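Local coordinates for protein uroporphyrinogen III cosynthase (HemD) (Helicobacter pylori, PDB 3P9Z) that probably catalyses the cyclisation of the linear tetrapyrrole hydroxymethylbilane to uroporphyrinogen III, a step of porphyrin and heme biosynthesis, at residues A[126-129]-A[130-134]; A[166-169]-A[170-174]; A[211-214]-A[215-218]. One frame throughout, in Å; residues are numbered along the deposited sequence.

Contact 1: A[126-129]-A[130-134]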
loop_
_atom_site.group_PDB
_atom_site.type_symbol
_atom_site.label_atom_id
_atom_site.label_comp_id
_atom_site.label_asym_id
_atom_site.label_seq_id
_atom_site.Cartn_x
_atom_site.Cartn_y
_atom_site.Cartn_z
ATOM N N ASP A 126 -4.681 -13.565 5.968
ATOM C CA ASP A 126 -5.624 -14.685 5.991
ATOM C C ASP A 126 -5.045 -15.936 6.665
ATOM O O ASP A 126 -5.753 -16.615 7.413
ATOM C CB ASP A 126 -6.173 -15.010 4.591
ATOM C CG ASP A 126 -5.085 -15.389 3.583
ATOM O OD1 ASP A 126 -4.052 -14.682 3.502
ATOM O OD2 ASP A 126 -5.278 -16.395 2.851
ATOM N N THR A 127 -3.770 -16.231 6.406
ATOM C CA THR A 127 -3.092 -17.368 7.041
ATOM C C THR A 127 -2.905 -17.090 8.528
ATOM O O THR A 127 -3.193 -17.954 9.362
ATOM C CB THR A 127 -1.717 -17.695 6.394
ATOM O OG1 THR A 127 -0.816 -16.590 6.567
ATOM C CG2 THR A 127 -1.873 -17.998 4.915
ATOM N N ILE A 128 -2.448 -15.875 8.848
ATOM C CA ILE A 128 -2.266 -15.438 10.238
ATOM C C ILE A 128 -3.577 -15.527 11.052
ATOM O O ILE A 128 -3.587 -16.014 12.184
ATOM C CB ILE A 128 -1.680 -14.009 10.301
ATOM C CG1 ILE A 128 -0.333 -13.953 9.545
ATOM C CG2 ILE A 128 -1.537 -13.554 11.760
ATOM C CD1 ILE A 128 0.232 -12.539 9.313
ATOM N N LEU A 129 -4.678 -15.074 10.458
ATOM C CA LEU A 129 -5.989 -15.194 11.089
ATOM C C LEU A 129 -6.401 -16.652 11.300
ATOM O O LEU A 129 -6.812 -17.026 12.402
ATOM C CB LEU A 129 -7.039 -14.441 10.275
ATOM C CG LEU A 129 -6.947 -12.911 10.307
ATOM C CD1 LEU A 129 -7.907 -12.302 9.289
ATOM C CD2 LEU A 129 -7.207 -12.356 11.717
ATOM N N LEU A 130 -6.275 -17.464 10.246
ATOM C CA LEU A 130 -6.543 -18.898 10.320
ATOM C C LEU A 130 -5.704 -19.564 11.413
ATOM O O LEU A 130 -6.219 -20.372 12.174
ATOM C CB LEU A 130 -6.312 -19.593 8.967
ATOM C CG LEU A 130 -6.549 -21.121 8.935
ATOM C CD1 LEU A 130 -8.045 -21.470 8.969
ATOM C CD2 LEU A 130 -5.884 -21.774 7.733
ATOM N N GLU A 131 -4.426 -19.199 11.506
ATOM C CA GLU A 131 -3.548 -19.743 12.552
ATOM C C GLU A 131 -4.006 -19.356 13.953
ATOM O O GLU A 131 -3.810 -20.111 14.895
ATOM C CB GLU A 131 -2.087 -19.324 12.332
ATOM C CG GLU A 131 -1.378 -20.159 11.253
ATOM C CD GLU A 131 -0.069 -19.542 10.756
ATOM O OE1 GLU A 131 0.404 -18.526 11.332
ATOM O OE2 GLU A 131 0.485 -20.087 9.772
ATOM N N HIS A 132 -4.628 -18.187 14.094
ATOM C CA HIS A 132 -5.126 -17.763 15.412
ATOM C C HIS A 132 -6.540 -18.279 15.724
ATOM O O HIS A 132 -7.094 -17.978 16.780
ATOM C CB HIS A 132 -5.028 -16.240 15.567
ATOM C CG HIS A 132 -3.669 -15.764 15.981
ATOM N ND1 HIS A 132 -2.576 -15.800 15.138
ATOM C CD2 HIS A 132 -3.223 -15.241 17.151
ATOM C CE1 HIS A 132 -1.518 -15.320 15.771
ATOM N NE2 HIS A 132 -1.885 -14.967 16.991
ATOM N N GLY A 133 -7.100 -19.076 14.814
ATOM C CA GLY A 133 -8.452 -19.629 14.958
ATOM C C GLY A 133 -9.556 -18.577 14.966
ATOM O O GLY A 133 -10.540 -18.712 15.706
ATOM N N ILE A 134 -9.398 -17.534 14.147
ATOM C CA ILE A 134 -10.390 -16.468 14.026
ATOM C C ILE A 134 -11.424 -16.820 12.950
ATOM O O ILE A 134 -11.063 -17.255 11.858
ATOM C CB ILE A 134 -9.730 -15.100 13.694
ATOM C CG1 ILE A 134 -8.579 -14.774 14.667
ATOM C CG2 ILE A 134 -10.776 -13.977 13.628
ATOM C CD1 ILE A 134 -8.957 -14.663 16.147
#
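The imidazole of His132 runs alongside the side chain of Ile128, at the C-terminal end of helix 125-131, with Ile128 CG2 4.2 Å from His132 ND1. The ring does more than pack. Its ND1 donates to the carbonyl oxygen of Ile128 over 3.1 Å, and the backbone N of His132 donates to the same oxygen. The two donors approach Ile128 O from opposite faces of its carbonyl plane, and the oxygen itself stands 19° out of the imidazole plane. The ND1 bond limits the rotation of the ring, while the second donor, the backbone N, ties down the oxygen. A chi1 of -83° carries the ring back toward that oxygen. Beyond the contact, the ring also meets that of Phe105, on the neighbouring helix 105-108.

The turn ends in a Schellman motif, which leads the chain from the helix of the beta-alpha-beta unit 112-118, 125-131, 135-146 into its second strand. Gly133 is the first residue to leave helical geometry, and its positive phi, a value that suits glycine, folds the chain back so that Ile134 N reaches Leu129 O at 3.2 Å in a nearly straight bond (171°). Gly133 N bonds to Leu130 O. Leu129 O also receives a weak bond from His132 N. One residue earlier in the helical series than the bond from His132 N to Ile128 O, Glu131 N closes on Thr127 O at 2.8 Å, and CG of Glu131 runs past that same oxygen at 3.4 Å before the chain extends away.

Behind the reversal, Leu129 CD2 and Ile134 CG1 meet at 4.1 Å, the two side chains slanting across each other. Both residues are buried: Leu129 also touches Phe136 of strand 135-146, and Ile134 rests on Leu108.

Contact 2: A[166-169]-A[170-174]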
loop_
_atom_site.group_PDB
_atom_site.type_symbol
_atom_site.label_atom_id
_atom_site.label_comp_id
_atom_site.label_asym_id
_atom_site.label_seq_id
_atom_site.Cartn_x
_atom_site.Cartn_y
_atom_site.Cartn_z
ATOM N N ILE A 166 14.128 6.501 -5.663
ATOM C CA ILE A 166 13.575 6.053 -4.377
ATOM C C ILE A 166 12.399 5.105 -4.576
ATOM O O ILE A 166 11.311 5.517 -5.042
ATOM C CB ILE A 166 13.147 7.259 -3.464
ATOM C CG1 ILE A 166 14.338 8.194 -3.202
ATOM C CG2 ILE A 166 12.552 6.743 -2.147
ATOM C CD1 ILE A 166 14.005 9.511 -2.515
ATOM N N PHE A 167 12.608 3.835 -4.230
ATOM C CA PHE A 167 11.529 2.843 -4.326
ATOM C C PHE A 167 10.851 2.642 -2.979
ATOM O O PHE A 167 11.503 2.245 -2.003
ATOM C CB PHE A 167 12.064 1.517 -4.880
ATOM C CG PHE A 167 12.678 1.645 -6.258
ATOM C CD1 PHE A 167 11.867 1.614 -7.405
ATOM C CD2 PHE A 167 14.051 1.783 -6.411
ATOM C CE1 PHE A 167 12.430 1.738 -8.693
ATOM C CE2 PHE A 167 14.633 1.901 -7.693
ATOM C CZ PHE A 167 13.809 1.880 -8.842
ATOM N N THR A 168 9.541 2.892 -2.937
ATOM C CA THR A 168 8.804 2.904 -1.673
ATOM C C THR A 168 8.018 1.623 -1.408
ATOM O O THR A 168 7.418 1.489 -0.354
ATOM C CB THR A 168 7.854 4.119 -1.582
ATOM O OG1 THR A 168 6.865 4.024 -2.616
ATOM C CG2 THR A 168 8.638 5.417 -1.763
ATOM N N ALA A 169 8.034 0.694 -2.364
ATOM C CA ALA A 169 7.380 -0.614 -2.229
ATOM C C ALA A 169 7.848 -1.504 -3.373
ATOM O O ALA A 169 8.377 -1.004 -4.364
ATOM C CB ALA A 169 5.849 -0.472 -2.263
ATOM N N ILE A 170 7.672 -2.813 -3.225
ATOM C CA ILE A 170 7.992 -3.773 -4.279
ATOM C C ILE A 170 7.221 -3.489 -5.578
ATOM O O ILE A 170 7.796 -3.530 -6.669
ATOM C CB ILE A 170 7.745 -5.251 -3.827
ATOM C CG1 ILE A 170 8.762 -5.666 -2.753
ATOM C CG2 ILE A 170 7.777 -6.228 -5.041
ATOM C CD1 ILE A 170 8.444 -7.002 -2.075
ATOM N N SER A 171 5.929 -3.213 -5.467
ATOM C CA SER A 171 5.104 -2.975 -6.661
ATOM C C SER A 171 5.729 -1.880 -7.542
ATOM O O SER A 171 5.733 -1.978 -8.778
ATOM C CB SER A 171 3.692 -2.565 -6.241
ATOM O OG SER A 171 3.736 -1.329 -5.528
ATOM N N HIS A 172 6.288 -0.858 -6.900
ATOM C CA HIS A 172 6.934 0.239 -7.607
ATOM C C HIS A 172 8.247 -0.139 -8.304
ATOM O O HIS A 172 8.499 0.279 -9.438
ATOM C CB HIS A 172 7.139 1.411 -6.644
ATOM C CG HIS A 172 5.852 1.961 -6.125
ATOM N ND1 HIS A 172 5.613 2.182 -4.785
ATOM C CD2 HIS A 172 4.712 2.297 -6.773
ATOM C CE1 HIS A 172 4.383 2.641 -4.632
ATOM N NE2 HIS A 172 3.820 2.728 -5.824
ATOM N N ALA A 173 9.075 -0.932 -7.622
ATOM C CA ALA A 173 10.268 -1.503 -8.227
ATOM C C ALA A 173 9.910 -2.377 -9.432
ATOM O O ALA A 173 10.492 -2.241 -10.509
ATOM C CB ALA A 173 11.047 -2.310 -7.197
ATOM N N LYS A 174 8.940 -3.263 -9.241
ATOM C CA LYS A 174 8.464 -4.142 -10.301
ATOM C C LYS A 174 8.000 -3.350 -11.538
ATOM O O LYS A 174 8.399 -3.654 -12.663
ATOM C CB LYS A 174 7.341 -5.043 -9.760
ATOM C CG LYS A 174 6.921 -6.159 -10.699
ATOM C CD LYS A 174 6.052 -7.194 -9.967
ATOM C CE LYS A 174 5.584 -8.291 -10.928
ATOM N NZ LYS A 174 4.430 -7.834 -11.791
#
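Ala169 is the N-cap at the strand-to-helix corner of the beta-alpha-beta unit formed by strand 164-167, helix 170-179 and strand 187-190. It has no side-chain oxygen to cap the helix; its carbonyl oxygen, Ala169 O, takes weak bonds from the backbone N atoms of His172 and Ala173, the latter at 3.3 Å. Its CB lies 3.7 Å from His172 ND1. The imidazole is reached from the other segment by Thr168 as well: a chi1 of 63° sets the hydroxyl between the threonine's backbone N and carbonyl carbon, with Thr168 OG1 3.1 Å from His172 ND1; that hydroxyl is hydrogen-bonded to His11 ND1. One face of the imidazole carries Ser171 OG, 3.8 Å above the plane and over the ring centre. On the strand side, the ring of Phe167 brings CD1 to 3.6 Å from Ala173 CA and 4.0 Å from Ala173 CB, so it lies against the first turn of the helix. Phe167 and His172 both touch Val10 of the parallel strand 7-10, while Phe167 also meets Phe176 of helix 170-179 edge-to-face and, with Ala173, packs on Leu199 of helix 193-201.

Contact 3: A[211-214]-A[215-218]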
loop_
_atom_site.group_PDB
_atom_site.type_symbol
_atom_site.label_atom_id
_atom_site.label_comp_id
_atom_site.label_asym_id
_atom_site.label_seq_id
_atom_site.Cartn_x
_atom_site.Cartn_y
_atom_site.Cartn_z
ATOM N N LYS A 211 15.090 4.236 8.673
ATOM C CA LYS A 211 13.745 3.909 9.165
ATOM C C LYS A 211 12.915 3.812 7.894
ATOM O O LYS A 211 13.212 4.512 6.921
ATOM C CB LYS A 211 13.148 5.046 10.006
ATOM C CG LYS A 211 13.706 5.142 11.405
ATOM C CD LYS A 211 12.906 6.095 12.312
ATOM C CE LYS A 211 13.591 6.212 13.664
ATOM N NZ LYS A 211 12.814 6.968 14.683
ATOM N N PRO A 212 11.854 2.972 7.906
ATOM C CA PRO A 212 11.059 2.862 6.676
ATOM C C PRO A 212 10.008 3.978 6.558
ATOM O O PRO A 212 8.804 3.732 6.644
ATOM C CB PRO A 212 10.427 1.471 6.780
ATOM C CG PRO A 212 10.336 1.200 8.272
ATOM C CD PRO A 212 11.465 1.978 8.924
ATOM N N SER A 213 10.487 5.200 6.351
ATOM C CA SER A 213 9.619 6.348 6.142
ATOM C C SER A 213 10.082 7.098 4.898
ATOM O O SER A 213 11.232 6.949 4.471
ATOM C CB SER A 213 9.650 7.263 7.363
ATOM O OG SER A 213 10.903 7.924 7.454
ATOM N N LEU A 214 9.184 7.884 4.308
ATOM C CA LEU A 214 9.530 8.727 3.169
ATOM C C LEU A 214 10.593 9.738 3.572
ATOM O O LEU A 214 11.505 10.023 2.795
ATOM C CB LEU A 214 8.290 9.457 2.614
ATOM C CG LEU A 214 7.120 8.587 2.146
ATOM C CD1 LEU A 214 5.987 9.488 1.615
ATOM C CD2 LEU A 214 7.572 7.598 1.077
ATOM N N GLU A 215 10.463 10.263 4.789
ATOM C CA GLU A 215 11.414 11.231 5.323
ATOM C C GLU A 215 12.840 10.684 5.371
ATOM O O GLU A 215 13.777 11.348 4.920
ATOM C CB GLU A 215 10.978 11.714 6.716
ATOM C CG GLU A 215 9.671 12.531 6.716
ATOM C CD GLU A 215 8.384 11.694 6.862
ATOM O OE1 GLU A 215 8.402 10.454 6.691
ATOM O OE2 GLU A 215 7.333 12.301 7.156
ATOM N N ALA A 216 13.003 9.481 5.913
ATOM C CA ALA A 216 14.313 8.828 5.937
ATOM C C ALA A 216 14.851 8.504 4.538
ATOM O O ALA A 216 16.063 8.530 4.332
ATOM C CB ALA A 216 14.285 7.567 6.818
ATOM N N CYS A 217 13.966 8.218 3.581
ATOM C CA CYS A 217 14.388 7.993 2.198
ATOM C C CYS A 217 15.010 9.253 1.587
ATOM O O CYS A 217 15.971 9.183 0.811
ATOM C CB CYS A 217 13.209 7.572 1.315
ATOM S SG CYS A 217 12.563 5.920 1.603
ATOM N N LEU A 218 14.412 10.402 1.883
ATOM C CA LEU A 218 14.935 11.652 1.356
ATOM C C LEU A 218 16.270 12.048 2.015
ATOM O O LEU A 218 17.181 12.520 1.319
ATOM C CB LEU A 218 13.901 12.780 1.464
ATOM C CG LEU A 218 14.305 14.102 0.811
ATOM C CD1 LEU A 218 14.663 13.919 -0.682
ATOM C CD2 LEU A 218 13.195 15.158 1.002
#
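Ser213 and Ala216 meet across the first turn of helix 214-223, where Ser213 is the N-cap. From CB outward, the serine first meets the carboxylate of Glu215: Ser213 CB is 3.5 Å from Glu215 OE1. At its tip, OG accepts the backbone N-H of Ala216 at 3.0 Å in an almost straight bond (167°). A chi1 of 71° sets this hydroxyl between the serine's own N and carbonyl carbon, from where it reaches over the start of the helix and satisfies one of the amides that no preceding turn can serve. The same OG also lies 3.5 Å from Ala216 CB.

The serine's carbonyl carries the helix on, since Ser213 O accepts from Cys217 N at 3.1 Å. Leu214 O takes up the pattern with Leu218 N, the next bond of the regular helical series. Glu215 bends at chi2 (89°), which turns its carboxylate back toward the cap instead of letting the chain run straight outward. The carboxylate lies near the N-terminus of the helix, where the helix dipole would be expected to favour its negative charge.

Ahead of the cap, the chain makes an inverse gamma turn centred on Pro212, closed by a weak bond from Ser213 N to Lys211 O. This turn leads the loop after strand 206-208 into the helix. On the inner side, Leu214, Cys217 and Leu218 all touch Trp9 of strand 7-10, and Leu214 also reaches His11 and Thr168, so the first turn is seated against the sheet. Ala216, whose CB points toward the preceding loop, closes against it at two points: its CB lies 4.2 Å from Lys211 CB and 3.2 Å from Lys211 O.

Overall arrangement
Contacts 2 and 3 are neighbours at the starts of two helices. Their centres are about 14 Å apart and they touch directly: Ile166 CG2 packs on Cys217 CB at 3.6 Å, and Thr168 CG2 on Leu214 CD2 at 3.7 Å. His11 joins them further, bonded to Thr168 and touched by Leu214. Contact 1, a helix end rather than a beginning, lies in the other lobe, its centre about 28 Å from that of contact 2 and about 31 Å from that of contact 3. In this family the substrate is thought to bind in the cleft between the lobes. A malonate ion, probably from the crystallisation liquor, is bound about 5 Å from the Asp126 side chain of contact 1.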